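Local coordinates for aminotransferase (Psychrobacter arcticus 273-4, PDB 3IF2), which probably catalyses a pyridoxal-phosphate-dependent transamination, perhaps transferring the amino group of valine to pyruvate, at residues S146-L151 / A169-H174; L151-I156 / Y398-V403; T391-S396 / E413-S418. One frame throughout, in Å; residues are numbered along the deposited sequence.

Overall arrangement
Along the chain, strand 142-149 of the large mixed sheet leads into contact 1, which closes a short loop where residues 169-174 return alongside 146-151. The first segment of contact 2 starts at the end of 146-151, sharing Leu151, runs into that loop and meets 398-403, more than 240 residues later; contacts 1 and 2 therefore cross, and they touch. Contact 3 joins 391-396 to 413-418 around a loop that includes 398-403, so it crosses contact 2 but follows contact 1 in series. Contact 2 links the cofactor-side loop to the six-stranded sheet that holds strands 394-395 and 414-418, where Phe399 packs on Val394 and Arg416.

Contact 1: S146-L151 / A169-H174; sequences SILLPL and AAVLPH
Leu149 is gripped through its backbone by the residues flanking Ala170: Leu149 N donates to Ala169 O at 2.9 Å, and Leu149 O accepts from Val171 N at 3.1 Å. One step earlier, Ala169 N reaches Ile147 O at 3.2 Å, although this donor stands 41° out of the carbonyl plane. Side chains add to the grip on the face carrying Leu148 and Ala169. With its CG anti to the backbone N (chi1 177°), Leu148 sends CD1 across to the neighbouring chain, 3.7 Å from Val171 CG2 just past the strand's end, the two side chains meeting at a slant. Alanine suits position 169 because its lone methyl fits between Ser146 CB and Leu148 CD1. These are parallel neighbours in the large mixed sheet that forms the core of the cofactor domain in fold-type I aminotransferases. After Leu149 the backbone pairing ends, and at Pro150 the chains begin to diverge; the Pro150 carbonyl O has a water 2.7 Å away, which also lies 2.8 Å from Leu172 O and can bridge them. Beyond it, Leu151 CG rests 4.1 Å from Pro173 CB, two compact apolar groups crossing at about a right angle. Further out, Leu196 of helix 193-197 covers Leu148, Pro150 and Val171, which explains their apolar character. Strand 207-213 flanks 146-149 and hydrogen-bonds to the backbone of Ser146 and Leu148, with Ile207 packed on Ser146, Leu148 and Ala169. At the far end, Tyr189 of strand 183-190 touches both Leu151 and Pro173.

Contact 2: L151-I156 / Y398-V403; sequences LTPEYI and YFFPGV. With PLP (pyridoxal-5'-phosphate), chain C.
Tyr398 meets Ile156 where the loop after strand 394-395 covers the cofactor loop of this fold-type I aminotransferase. Ile156 runs alongside Tyr398, its CG1 anti to the backbone N (chi1 -170°), which extends CD1 to 3.6 Å from Tyr398 CB; Ile17 and Leu20 of helix 16-29 pack on both residues. Phe399 works twice. Its ring leans on Ile156, CE1 lying 3.6 Å from Ile156 CB, with Glu154 O at the ring edge, while Phe399 O receives the peptide N of Glu154 at 2.9 Å. That bond fixes the backbone just before the cofactor-facing Tyr155. Glu154 OE1 bends back, taking Tyr155 N on its anti lone pair at 2.9 Å and also bonding Ser213 OG. Tyr155 presents one ring face to the pyridoxal phosphate, whose C3 lies 3.6 Å above the ring plane toward its rim; its OH bonds weakly to Gln116 OE1. An alanine here would remove the ring and is likely to leave that side of the pyridine ring without its aromatic cover and Gln116 OE1 without this hydroxyl. Phe400 lays a ring face against Pro153, with CZ 3.7 Å from Pro153 CG; the cis peptide before this proline shapes the backbone beneath the ring. Thr152 OG1 sits at that ring's edge and bonds weakly to Val171 O. In the type II turn from Phe400 to Val403, Pro401 directs CG to 4.1 Å from Tyr155 O, Gly402 accommodates the positive phi, and Val403 N bonds weakly to Phe400 O at 3.3 Å.

Contact 3: T391-S396 / E413-S418; sequences TLIVPS and ECIRMS
Ile393 and Ile415 meet after each turns CG1 between its backbone N and carbonyl carbon (chi1 57° and 72°), the crowded position; this swings Ile393 CD1 to 3.7 Å from Ile415 CG2, the two branched chains slanting past each other. Tyr383 and Leu386 of helix 379-388 also pack on Ile393, so an apolar residue fits there. Arg416 does otherwise: its chain starts with CG anti to the backbone N and bends at chi3 (70°), laying the guanidinium beside Val394, whose CG2 lies 3.5 Å from Arg416 NH2. Beneath these groups Val394 and Arg416 form an antiparallel hydrogen-bonded pair, both donors in the carbonyl planes: Val394 N to Arg416 O is 3.1 Å and Arg416 N to Val394 O 2.8 Å. Pro395 needs no N-H, since it falls at the non-hydrogen-bonded pair with Ile415. Ser396 N donates to Cys414 O at 3.0 Å from well above the carbonyl plane. Ser396 OG, hydrogen-bonded to Ala411 O and Thr379 OG1, also lies 2.8 Å from Cys414 O, a bond not settled because its one proton has another acceptor within reach. Arg416 NH1 bonds Asn217 OD1, and Asn217 ND2 bonds the cofactor. Arg416, on the strand next to the sheet's edge, probably corresponds to the arginine that binds the substrate's alpha-carboxylate in aspartate aminotransferase.

Contact 1: S146-L151 / A169-H174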
ATOM      1  N   SER A 146      13.348 -15.694  13.294  1.00 35.85           N
ATOM      2  CA  SER A 146      13.979 -14.590  12.582  1.00 35.53           C
ATOM      3  C   SER A 146      14.157 -14.856  11.104  1.00 35.79           C
ATOM      4  O   SER A 146      14.147 -16.015  10.671  1.00 36.41           O
ATOM      5  CB  SER A 146      15.353 -14.318  13.206  1.00 35.17           C
ATOM      6  OG  SER A 146      15.189 -13.730  14.468  1.00 33.85           O
ATOM      7  N   ILE A 147      14.315 -13.765  10.347  1.00 36.00           N
ATOM      8  CA  ILE A 147      14.633 -13.801   8.913  1.00 35.79           C
ATOM      9  C   ILE A 147      16.168 -13.781   8.894  1.00 36.09           C
ATOM     10  O   ILE A 147      16.773 -12.851   9.421  1.00 35.65           O
ATOM     11  CB  ILE A 147      14.063 -12.578   8.163  1.00 35.95           C
ATOM     12  CG1 ILE A 147      12.535 -12.441   8.385  1.00 36.76           C
ATOM     13  CG2 ILE A 147      14.385 -12.657   6.685  1.00 35.87           C
ATOM     14  CD1 ILE A 147      11.671 -13.665   8.002  1.00 36.10           C
ATOM     15  N   LEU A 148      16.793 -14.823   8.339  1.00 36.84           N
ATOM     16  CA  LEU A 148      18.257 -14.927   8.285  1.00 36.72           C
ATOM     17  C   LEU A 148      18.806 -14.142   7.094  1.00 37.09           C
ATOM     18  O   LEU A 148      18.434 -14.416   5.958  1.00 37.17           O
ATOM     19  CB  LEU A 148      18.720 -16.395   8.216  1.00 37.40           C
ATOM     20  CG  LEU A 148      20.225 -16.716   8.087  1.00 37.39           C
ATOM     21  CD1 LEU A 148      21.063 -16.009   9.132  1.00 37.69           C
ATOM     22  CD2 LEU A 148      20.458 -18.204   8.179  1.00 37.35           C
ATOM     23  N   LEU A 149      19.666 -13.156   7.371  1.00 37.43           N
ATOM     24  CA  LEU A 149      20.365 -12.383   6.359  1.00 37.05           C
ATOM     25  C   LEU A 149      21.730 -13.061   6.325  1.00 38.01           C
ATOM     26  O   LEU A 149      22.500 -12.914   7.264  1.00 39.49           O
ATOM     27  CB  LEU A 149      20.463 -10.903   6.751  1.00 36.74           C
ATOM     28  CG  LEU A 149      19.164 -10.148   7.065  1.00 36.23           C
ATOM     29  CD1 LEU A 149      19.467  -8.675   7.277  1.00 36.06           C
ATOM     30  CD2 LEU A 149      18.125 -10.319   5.973  1.00 36.10           C
ATOM     31  N   PRO A 150      22.034 -13.833   5.264  1.00 39.45           N
ATOM     32  CA  PRO A 150      23.288 -14.578   5.208  1.00 39.69           C
ATOM     33  C   PRO A 150      24.561 -13.740   5.063  1.00 39.79           C
ATOM     34  O   PRO A 150      25.665 -14.269   5.246  1.00 40.32           O
ATOM     35  CB  PRO A 150      23.082 -15.492   4.002  1.00 40.14           C
ATOM     36  CG  PRO A 150      22.273 -14.721   3.107  1.00 40.71           C
ATOM     37  CD  PRO A 150      21.352 -13.885   3.959  1.00 40.71           C
ATOM     38  N   LEU A 151      24.414 -12.465   4.729  1.00 40.02           N
ATOM     39  CA  LEU A 151      25.535 -11.544   4.656  1.00 40.10           C
ATOM     40  C   LEU A 151      25.035 -10.104   4.801  1.00 39.40           C
ATOM     41  O   LEU A 151      24.048  -9.729   4.185  1.00 38.90           O
ATOM     42  CB  LEU A 151      26.304 -11.747   3.335  1.00 40.90           C
ATOM     43  CG  LEU A 151      27.475 -10.821   2.970  1.00 40.81           C
ATOM     44  CD1 LEU A 151      28.446 -11.508   2.040  1.00 41.66           C
ATOM     45  CD2 LEU A 151      26.990  -9.540   2.340  1.00 41.34           C
ATOM     46  N   ALA A 169      18.337 -12.295  12.115  1.00 38.20           N
ATOM     47  CA  ALA A 169      19.556 -12.980  12.532  1.00 37.73           C
ATOM     48  C   ALA A 169      20.487 -12.643  11.375  1.00 38.20           C
ATOM     49  O   ALA A 169      20.245 -13.063  10.249  1.00 38.99           O
ATOM     50  CB  ALA A 169      19.339 -14.461  12.633  1.00 36.97           C
ATOM     51  N   ALA A 170      21.514 -11.846  11.637  1.00 37.78           N
ATOM     52  CA  ALA A 170      22.433 -11.395  10.600  1.00 37.24           C
ATOM     53  C   ALA A 170      23.784 -12.074  10.765  1.00 37.28           C
ATOM     54  O   ALA A 170      24.253 -12.230  11.891  1.00 38.76           O
ATOM     55  CB  ALA A 170      22.578  -9.924  10.700  1.00 37.21           C
ATOM     56  N   VAL A 171      24.386 -12.509   9.656  1.00 36.58           N
ATOM     57  CA  VAL A 171      25.721 -13.122   9.657  1.00 35.79           C
ATOM     58  C   VAL A 171      26.706 -12.084   9.112  1.00 35.53           C
ATOM     59  O   VAL A 171      26.446 -11.465   8.070  1.00 35.92           O
ATOM     60  CB  VAL A 171      25.769 -14.416   8.826  1.00 35.38           C
ATOM     61  CG1 VAL A 171      27.196 -15.022   8.844  1.00 35.29           C
ATOM     62  CG2 VAL A 171      24.755 -15.406   9.364  1.00 34.91           C
ATOM     63  N   LEU A 172      27.811 -11.874   9.828  1.00 35.56           N
ATOM     64  CA  LEU A 172      28.828 -10.902   9.410  1.00 35.48           C
ATOM     65  C   LEU A 172      29.617 -11.424   8.203  1.00 35.81           C
ATOM     66  O   LEU A 172      29.745 -12.640   8.020  1.00 35.29           O
ATOM     67  CB  LEU A 172      29.781 -10.554  10.553  1.00 35.42           C
ATOM     68  CG  LEU A 172      29.158  -9.970  11.837  1.00 35.82           C
ATOM     69  CD1 LEU A 172      30.226  -9.189  12.569  1.00 35.64           C
ATOM     70  CD2 LEU A 172      27.972  -9.049  11.596  1.00 35.50           C
ATOM     71  N   PRO A 173      30.162 -10.505   7.383  1.00 35.90           N
ATOM     72  CA  PRO A 173      30.868 -10.955   6.188  1.00 36.14           C
ATOM     73  C   PRO A 173      32.368 -11.201   6.322  1.00 36.64           C
ATOM     74  O   PRO A 173      32.993 -10.685   7.260  1.00 37.43           O
ATOM     75  CB  PRO A 173      30.717  -9.741   5.270  1.00 36.12           C
ATOM     76  CG  PRO A 173      30.830  -8.571   6.220  1.00 35.79           C
ATOM     77  CD  PRO A 173      30.176  -9.027   7.497  1.00 35.47           C
ATOM     78  N   HIS A 174      32.891 -12.045   5.418  1.00 36.73           N
ATOM     79  CA  HIS A 174      34.332 -12.205   5.226  0.60 36.28           C
ATOM     80  C   HIS A 174      34.627 -11.142   4.156  1.00 36.49           C
ATOM     81  O   HIS A 174      33.759 -10.819   3.346  1.00 36.56           O
ATOM     82  CB  HIS A 174      34.756 -13.616   4.748  0.60 35.57           C
ATOM     83  CG  HIS A 174      34.859 -14.645   5.841  0.60 35.19           C
ATOM     84  ND1 HIS A 174      34.658 -15.992   5.613  0.60 34.74           N
ATOM     85  CD2 HIS A 174      35.136 -14.527   7.164  0.60 34.36           C
ATOM     86  CE1 HIS A 174      34.828 -16.658   6.740  0.60 34.21           C
ATOM     87  NE2 HIS A 174      35.101 -15.791   7.700  0.60 34.26           N
TER
HETATM   88  O   HOH W   1      28.152 -13.723   6.046  1.00 38.87           O

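Contact 2: L151-I156 / Y398-V403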
ATOM      1  N   LEU A 151      24.414 -12.465   4.729  1.00 40.02           N
ATOM      2  CA  LEU A 151      25.535 -11.544   4.656  1.00 40.10           C
ATOM      3  C   LEU A 151      25.035 -10.104   4.801  1.00 39.40           C
ATOM      4  O   LEU A 151      24.048  -9.729   4.185  1.00 38.90           O
ATOM      5  CB  LEU A 151      26.304 -11.747   3.335  1.00 40.90           C
ATOM      6  CG  LEU A 151      27.475 -10.821   2.970  1.00 40.81           C
ATOM      7  CD1 LEU A 151      28.446 -11.508   2.040  1.00 41.66           C
ATOM      8  CD2 LEU A 151      26.990  -9.540   2.340  1.00 41.34           C
ATOM      9  N   THR A 152      25.704  -9.337   5.659  1.00 39.13           N
ATOM     10  CA  THR A 152      25.457  -7.911   5.844  1.00 38.48           C
ATOM     11  C   THR A 152      26.772  -7.228   5.405  1.00 38.42           C
ATOM     12  O   THR A 152      27.812  -7.886   5.382  1.00 38.14           O
ATOM     13  CB  THR A 152      25.068  -7.579   7.293  1.00 38.24           C
ATOM     14  OG1 THR A 152      26.054  -8.104   8.186  1.00 38.52           O
ATOM     15  CG2 THR A 152      23.731  -8.199   7.634  1.00 37.58           C
ATOM     16  N   PRO A 153      26.750  -5.931   5.048  1.00 38.16           N
ATOM     17  CA  PRO A 153      25.629  -5.006   5.014  1.00 38.50           C
ATOM     18  C   PRO A 153      24.481  -5.410   4.078  1.00 38.76           C
ATOM     19  O   PRO A 153      24.687  -6.121   3.082  1.00 39.21           O
ATOM     20  CB  PRO A 153      26.240  -3.684   4.561  1.00 38.66           C
ATOM     21  CG  PRO A 153      27.692  -3.883   4.513  1.00 38.74           C
ATOM     22  CD  PRO A 153      28.031  -5.283   4.734  1.00 38.28           C
ATOM     23  N   GLU A 154      23.278  -5.017   4.468  1.00 38.29           N
ATOM     24  CA  GLU A 154      22.064  -5.270   3.705  1.00 38.07           C
ATOM     25  C   GLU A 154      21.165  -4.056   3.717  1.00 37.17           C
ATOM     26  O   GLU A 154      21.452  -3.084   4.404  1.00 37.04           O
ATOM     27  CB  GLU A 154      21.340  -6.531   4.220  1.00 38.71           C
ATOM     28  CG  GLU A 154      21.603  -7.782   3.375  1.00 38.64           C
ATOM     29  CD  GLU A 154      20.923  -7.755   1.998  1.00 38.10           C
ATOM     30  OE1 GLU A 154      20.298  -6.724   1.646  1.00 36.64           O
ATOM     31  OE2 GLU A 154      21.044  -8.774   1.267  1.00 37.32           O
ATOM     32  N   TYR A 155      20.080  -4.141   2.959  1.00 36.89           N
ATOM     33  CA  TYR A 155      19.155  -3.036   2.760  1.00 36.67           C
ATOM     34  C   TYR A 155      18.595  -2.419   4.037  1.00 35.57           C
ATOM     35  O   TYR A 155      17.984  -3.117   4.851  1.00 36.05           O
ATOM     36  CB  TYR A 155      18.021  -3.489   1.837  1.00 37.90           C
ATOM     37  CG  TYR A 155      16.974  -2.447   1.511  1.00 38.99           C
ATOM     38  CD1 TYR A 155      17.328  -1.149   1.114  1.00 39.39           C
ATOM     39  CD2 TYR A 155      15.611  -2.785   1.537  1.00 39.91           C
ATOM     40  CE1 TYR A 155      16.328  -0.200   0.813  1.00 40.75           C
ATOM     41  CE2 TYR A 155      14.619  -1.874   1.218  1.00 40.75           C
ATOM     42  CZ  TYR A 155      14.970  -0.591   0.851  1.00 41.16           C
ATOM     43  OH  TYR A 155      13.951   0.268   0.570  1.00 42.31           O
ATOM     44  N   ILE A 156      18.830  -1.115   4.193  1.00 34.49           N
ATOM     45  CA  ILE A 156      18.346  -0.323   5.337  1.00 34.53           C
ATOM     46  C   ILE A 156      16.824  -0.464   5.564  1.00 34.57           C
ATOM     47  O   ILE A 156      16.366  -0.472   6.710  1.00 34.81           O
ATOM     48  CB  ILE A 156      18.782   1.191   5.201  1.00 33.86           C
ATOM     49  CG1 ILE A 156      18.513   2.008   6.474  1.00 33.94           C
ATOM     50  CG2 ILE A 156      18.128   1.841   4.015  1.00 33.07           C
ATOM     51  CD1 ILE A 156      19.110   3.419   6.434  1.00 33.41           C
ATOM     52  N   TYR A 398      23.652   2.067   9.803  1.00 37.50           N
ATOM     53  CA  TYR A 398      22.233   1.712   9.620  1.00 37.64           C
ATOM     54  C   TYR A 398      21.966   0.542   8.663  1.00 36.49           C
ATOM     55  O   TYR A 398      20.802   0.160   8.487  1.00 35.69           O
ATOM     56  CB  TYR A 398      21.425   2.948   9.176  1.00 39.05           C
ATOM     57  CG  TYR A 398      21.571   4.116  10.126  1.00 40.69           C
ATOM     58  CD1 TYR A 398      21.214   3.987  11.486  1.00 40.95           C
ATOM     59  CD2 TYR A 398      22.076   5.355   9.687  1.00 41.47           C
ATOM     60  CE1 TYR A 398      21.362   5.069  12.397  1.00 41.72           C
ATOM     61  CE2 TYR A 398      22.218   6.454  10.589  1.00 41.93           C
ATOM     62  CZ  TYR A 398      21.860   6.294  11.940  1.00 42.12           C
ATOM     63  OH  TYR A 398      21.993   7.343  12.817  1.00 42.74           O
ATOM     64  N   PHE A 399      23.015  -0.047   8.085  1.00 35.71           N
ATOM     65  CA  PHE A 399      22.877  -1.134   7.109  1.00 35.88           C
ATOM     66  C   PHE A 399      23.223  -2.516   7.661  1.00 36.08           C
ATOM     67  O   PHE A 399      23.572  -3.410   6.901  1.00 37.69           O
ATOM     68  CB  PHE A 399      23.714  -0.821   5.844  1.00 35.92           C
ATOM     69  CG  PHE A 399      23.250   0.381   5.082  1.00 34.60           C
ATOM     70  CD1 PHE A 399      22.303   0.262   4.075  1.00 34.70           C
ATOM     71  CD2 PHE A 399      23.780   1.625   5.352  1.00 34.76           C
ATOM     72  CE1 PHE A 399      21.867   1.385   3.341  1.00 34.96           C
ATOM     73  CE2 PHE A 399      23.371   2.750   4.637  1.00 35.86           C
ATOM     74  CZ  PHE A 399      22.398   2.634   3.622  1.00 35.43           C
ATOM     75  N   PHE A 400      23.074  -2.712   8.966  1.00 36.26           N
ATOM     76  CA  PHE A 400      23.337  -3.993   9.615  1.00 36.18           C
ATOM     77  C   PHE A 400      22.118  -4.313  10.485  1.00 37.39           C
ATOM     78  O   PHE A 400      22.160  -4.104  11.693  1.00 38.18           O
ATOM     79  CB  PHE A 400      24.627  -3.901  10.442  1.00 35.53           C
ATOM     80  CG  PHE A 400      25.875  -3.630   9.630  1.00 33.71           C
ATOM     81  CD1 PHE A 400      26.275  -2.324   9.350  1.00 33.50           C
ATOM     82  CD2 PHE A 400      26.655  -4.678   9.165  1.00 32.98           C
ATOM     83  CE1 PHE A 400      27.452  -2.064   8.601  1.00 33.29           C
ATOM     84  CE2 PHE A 400      27.830  -4.439   8.431  1.00 32.88           C
ATOM     85  CZ  PHE A 400      28.225  -3.126   8.142  1.00 32.80           C
ATOM     86  N   PRO A 401      21.000  -4.756   9.859  1.00 38.84           N
ATOM     87  CA  PRO A 401      19.796  -5.089  10.609  1.00 39.33           C
ATOM     88  C   PRO A 401      20.012  -6.260  11.555  1.00 39.87           C
ATOM     89  O   PRO A 401      20.592  -7.275  11.158  1.00 40.07           O
ATOM     90  CB  PRO A 401      18.787  -5.482   9.515  1.00 39.38           C
ATOM     91  CG  PRO A 401      19.264  -4.871   8.331  1.00 39.26           C
ATOM     92  CD  PRO A 401      20.742  -4.872   8.412  1.00 39.06           C
ATOM     93  N   GLY A 402      19.556  -6.094  12.794  1.00 40.66           N
ATOM     94  CA  GLY A 402      19.694  -7.108  13.821  1.00 41.10           C
ATOM     95  C   GLY A 402      21.093  -7.309  14.406  1.00 41.13           C
ATOM     96  O   GLY A 402      21.280  -8.256  15.168  1.00 42.92           O
ATOM     97  N   VAL A 403      22.061  -6.454  14.064  1.00 39.15           N
ATOM     98  CA  VAL A 403      23.413  -6.543  14.582  1.00 37.73           C
ATOM     99  C   VAL A 403      23.640  -5.372  15.534  1.00 37.26           C
ATOM    100  O   VAL A 403      23.310  -4.238  15.211  1.00 37.15           O
ATOM    101  CB  VAL A 403      24.469  -6.471  13.445  1.00 37.52           C
ATOM    102  CG1 VAL A 403      25.898  -6.504  14.005  1.00 36.94           C
ATOM    103  CG2 VAL A 403      24.273  -7.595  12.456  1.00 37.14           C
TER
HETATM  104  N1  PLP C 500      15.118  -3.638  -2.603  1.00 49.48           N
HETATM  105  C2  PLP C 500      16.278  -2.892  -2.594  1.00 50.57           C
HETATM  106  C2A PLP C 500      17.578  -3.630  -2.574  1.00 50.11           C
HETATM  107  C3  PLP C 500      16.205  -1.481  -2.619  1.00 51.41           C
HETATM  108  O3  PLP C 500      17.331  -0.701  -2.615  1.00 50.06           O
HETATM  109  C4  PLP C 500      14.943  -0.840  -2.625  1.00 52.20           C
HETATM  110  C4A PLP C 500      14.923   0.663  -2.374  1.00 53.42           C
HETATM  111  O4A PLP C 500      14.266   1.432  -3.086  1.00 54.71           O
HETATM  112  C5  PLP C 500      13.754  -1.643  -2.629  1.00 50.64           C
HETATM  113  C6  PLP C 500      13.886  -3.045  -2.619  1.00 49.70           C
HETATM  114  C5A PLP C 500      12.331  -1.052  -2.595  1.00 48.52           C
HETATM  115  O4P PLP C 500      11.804  -0.753  -3.870  1.00 45.22           O
HETATM  116  P   PLP C 500      10.244  -0.435  -4.064  1.00 40.81           P
HETATM  117  O1P PLP C 500       9.309  -0.483  -2.879  1.00 40.33           O
HETATM  118  O2P PLP C 500       9.850  -1.498  -5.034  1.00 40.66           O
HETATM  119  O3P PLP C 500      10.200   0.925  -4.638  1.00 38.75           O

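Contact 3: T391-S396 / E413-S418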
ATOM      1  N   THR A 391      26.794  18.550   1.608  1.00 39.29           N
ATOM      2  CA  THR A 391      26.850  17.236   0.918  1.00 38.67           C
ATOM      3  C   THR A 391      26.233  16.103   1.781  1.00 39.05           C
ATOM      4  O   THR A 391      26.639  15.893   2.932  1.00 38.73           O
ATOM      5  CB  THR A 391      28.293  16.902   0.488  1.00 38.04           C
ATOM      6  OG1 THR A 391      28.752  17.914  -0.407  1.00 38.25           O
ATOM      7  CG2 THR A 391      28.374  15.562  -0.234  1.00 37.58           C
ATOM      8  N   LEU A 392      25.266  15.373   1.214  1.00 38.68           N
ATOM      9  CA  LEU A 392      24.558  14.314   1.930  1.00 38.95           C
ATOM     10  C   LEU A 392      24.868  12.932   1.388  1.00 38.34           C
ATOM     11  O   LEU A 392      24.671  12.690   0.217  1.00 39.92           O
ATOM     12  CB  LEU A 392      23.047  14.560   1.918  1.00 39.70           C
ATOM     13  CG  LEU A 392      22.533  15.541   2.993  1.00 40.70           C
ATOM     14  CD1 LEU A 392      23.064  16.959   2.808  1.00 41.00           C
ATOM     15  CD2 LEU A 392      21.004  15.553   3.009  1.00 41.49           C
ATOM     16  N   ILE A 393      25.361  12.052   2.259  1.00 36.92           N
ATOM     17  CA  ILE A 393      25.617  10.642   1.962  1.00 35.75           C
ATOM     18  C   ILE A 393      24.885   9.848   3.056  1.00 34.72           C
ATOM     19  O   ILE A 393      24.195  10.448   3.862  1.00 34.87           O
ATOM     20  CB  ILE A 393      27.152  10.355   1.839  1.00 36.01           C
ATOM     21  CG1 ILE A 393      27.962  10.739   3.093  1.00 35.70           C
ATOM     22  CG2 ILE A 393      27.726  11.148   0.662  1.00 35.74           C
ATOM     23  CD1 ILE A 393      27.741   9.885   4.318  1.00 35.60           C
ATOM     24  N   VAL A 394      24.989   8.523   3.073  1.00 34.56           N
ATOM     25  CA  VAL A 394      24.374   7.704   4.137  1.00 34.14           C
ATOM     26  C   VAL A 394      25.489   6.961   4.920  1.00 34.12           C
ATOM     27  O   VAL A 394      26.331   6.295   4.301  1.00 33.07           O
ATOM     28  CB  VAL A 394      23.331   6.719   3.588  1.00 34.34           C
ATOM     29  CG1 VAL A 394      22.532   6.096   4.736  1.00 34.37           C
ATOM     30  CG2 VAL A 394      22.358   7.437   2.650  1.00 34.96           C
ATOM     31  N   PRO A 395      25.505   7.080   6.275  1.00 34.06           N
ATOM     32  CA  PRO A 395      26.537   6.374   7.066  1.00 33.49           C
ATOM     33  C   PRO A 395      26.234   4.872   7.173  1.00 33.06           C
ATOM     34  O   PRO A 395      25.067   4.463   7.132  1.00 33.29           O
ATOM     35  CB  PRO A 395      26.477   7.067   8.429  1.00 33.30           C
ATOM     36  CG  PRO A 395      25.072   7.470   8.582  1.00 33.79           C
ATOM     37  CD  PRO A 395      24.524   7.742   7.166  1.00 34.16           C
ATOM     38  N   SER A 396      27.288   4.073   7.288  1.00 32.54           N
ATOM     39  CA  SER A 396      27.184   2.612   7.335  1.00 33.23           C
ATOM     40  C   SER A 396      26.489   1.958   8.530  1.00 34.58           C
ATOM     41  O   SER A 396      25.976   0.848   8.386  1.00 33.98           O
ATOM     42  CB  SER A 396      28.589   1.998   7.230  1.00 33.69           C
ATOM     43  OG  SER A 396      29.526   2.573   8.159  1.00 32.55           O
ATOM     44  N   GLU A 413      32.920   2.645   9.677  1.00 34.04           N
ATOM     45  CA  GLU A 413      33.971   3.067   8.719  1.00 33.90           C
ATOM     46  C   GLU A 413      33.538   3.195   7.254  1.00 33.44           C
ATOM     47  O   GLU A 413      34.360   3.527   6.422  1.00 32.70           O
ATOM     48  CB  GLU A 413      35.198   2.139   8.849  1.00 33.74           C
ATOM     49  CG  GLU A 413      35.989   2.367  10.133  1.00 33.33           C
ATOM     50  CD  GLU A 413      37.255   1.531  10.236  1.00 33.81           C
ATOM     51  OE1 GLU A 413      37.455   0.606   9.409  1.00 33.95           O
ATOM     52  OE2 GLU A 413      38.056   1.804  11.175  1.00 34.16           O
ATOM     53  N   CYS A 414      32.258   3.000   6.937  1.00 33.51           N
ATOM     54  CA  CYS A 414      31.807   3.098   5.553  1.00 33.58           C
ATOM     55  C   CYS A 414      30.702   4.109   5.296  1.00 33.38           C
ATOM     56  O   CYS A 414      30.069   4.595   6.239  1.00 32.55           O
ATOM     57  CB  CYS A 414      31.408   1.715   5.034  1.00 33.91           C
ATOM     58  SG  CYS A 414      32.715   0.543   5.242  1.00 34.11           S
ATOM     59  N   ILE A 415      30.548   4.481   4.016  1.00 33.47           N
ATOM     60  CA  ILE A 415      29.434   5.328   3.568  1.00 34.00           C
ATOM     61  C   ILE A 415      28.831   4.788   2.264  1.00 34.93           C
ATOM     62  O   ILE A 415      29.534   4.138   1.486  1.00 36.03           O
ATOM     63  CB  ILE A 415      29.796   6.861   3.456  1.00 33.90           C
ATOM     64  CG1 ILE A 415      30.726   7.181   2.271  1.00 33.97           C
ATOM     65  CG2 ILE A 415      30.375   7.399   4.802  1.00 31.98           C
ATOM     66  CD1 ILE A 415      31.129   8.672   2.201  1.00 33.80           C
ATOM     67  N   ARG A 416      27.525   5.002   2.073  1.00 35.19           N
ATOM     68  CA  ARG A 416      26.845   4.698   0.800  1.00 35.56           C
ATOM     69  C   ARG A 416      26.702   6.035   0.046  1.00 35.79           C
ATOM     70  O   ARG A 416      26.307   7.058   0.645  1.00 35.05           O
ATOM     71  CB  ARG A 416      25.467   4.067   1.002  1.00 35.51           C
ATOM     72  CG  ARG A 416      24.888   3.472  -0.261  1.00 36.01           C
ATOM     73  CD  ARG A 416      23.411   3.161  -0.097  1.00 36.26           C
ATOM     74  NE  ARG A 416      22.582   4.353  -0.020  1.00 36.53           N
ATOM     75  CZ  ARG A 416      21.268   4.356   0.216  1.00 36.30           C
ATOM     76  NH1 ARG A 416      20.579   3.225   0.390  1.00 35.60           N
ATOM     77  NH2 ARG A 416      20.628   5.518   0.255  1.00 36.88           N
HETATM   78  N   MSE A 417      27.034   6.006  -1.248  1.00 36.12           N
HETATM   79  CA  MSE A 417      26.987   7.173  -2.144  1.00 36.56           C
HETATM   80  C   MSE A 417      26.185   6.817  -3.385  1.00 36.66           C
HETATM   81  O   MSE A 417      26.462   5.802  -4.004  1.00 36.45           O
HETATM   82  CB  MSE A 417      28.409   7.528  -2.565  1.00 36.31           C
HETATM   83  CG  MSE A 417      28.519   8.798  -3.387  1.00 36.34           C
HETATM   84 SE   MSE A 417      30.337   9.160  -3.903  0.75 34.70          SE
HETATM   85  CE  MSE A 417      30.530   7.654  -5.073  1.00 34.53           C
ATOM     86  N   SER A 418      25.210   7.641  -3.754  1.00 37.75           N
ATOM     87  CA  SER A 418      24.406   7.364  -4.950  1.00 38.55           C
ATOM     88  C   SER A 418      25.126   7.811  -6.233  1.00 37.36           C
ATOM     89  O   SER A 418      25.520   8.973  -6.352  1.00 36.99           O
ATOM     90  CB  SER A 418      23.032   8.033  -4.890  1.00 39.81           C
ATOM     91  OG  SER A 418      22.299   7.725  -6.099  1.00 42.24           O
TER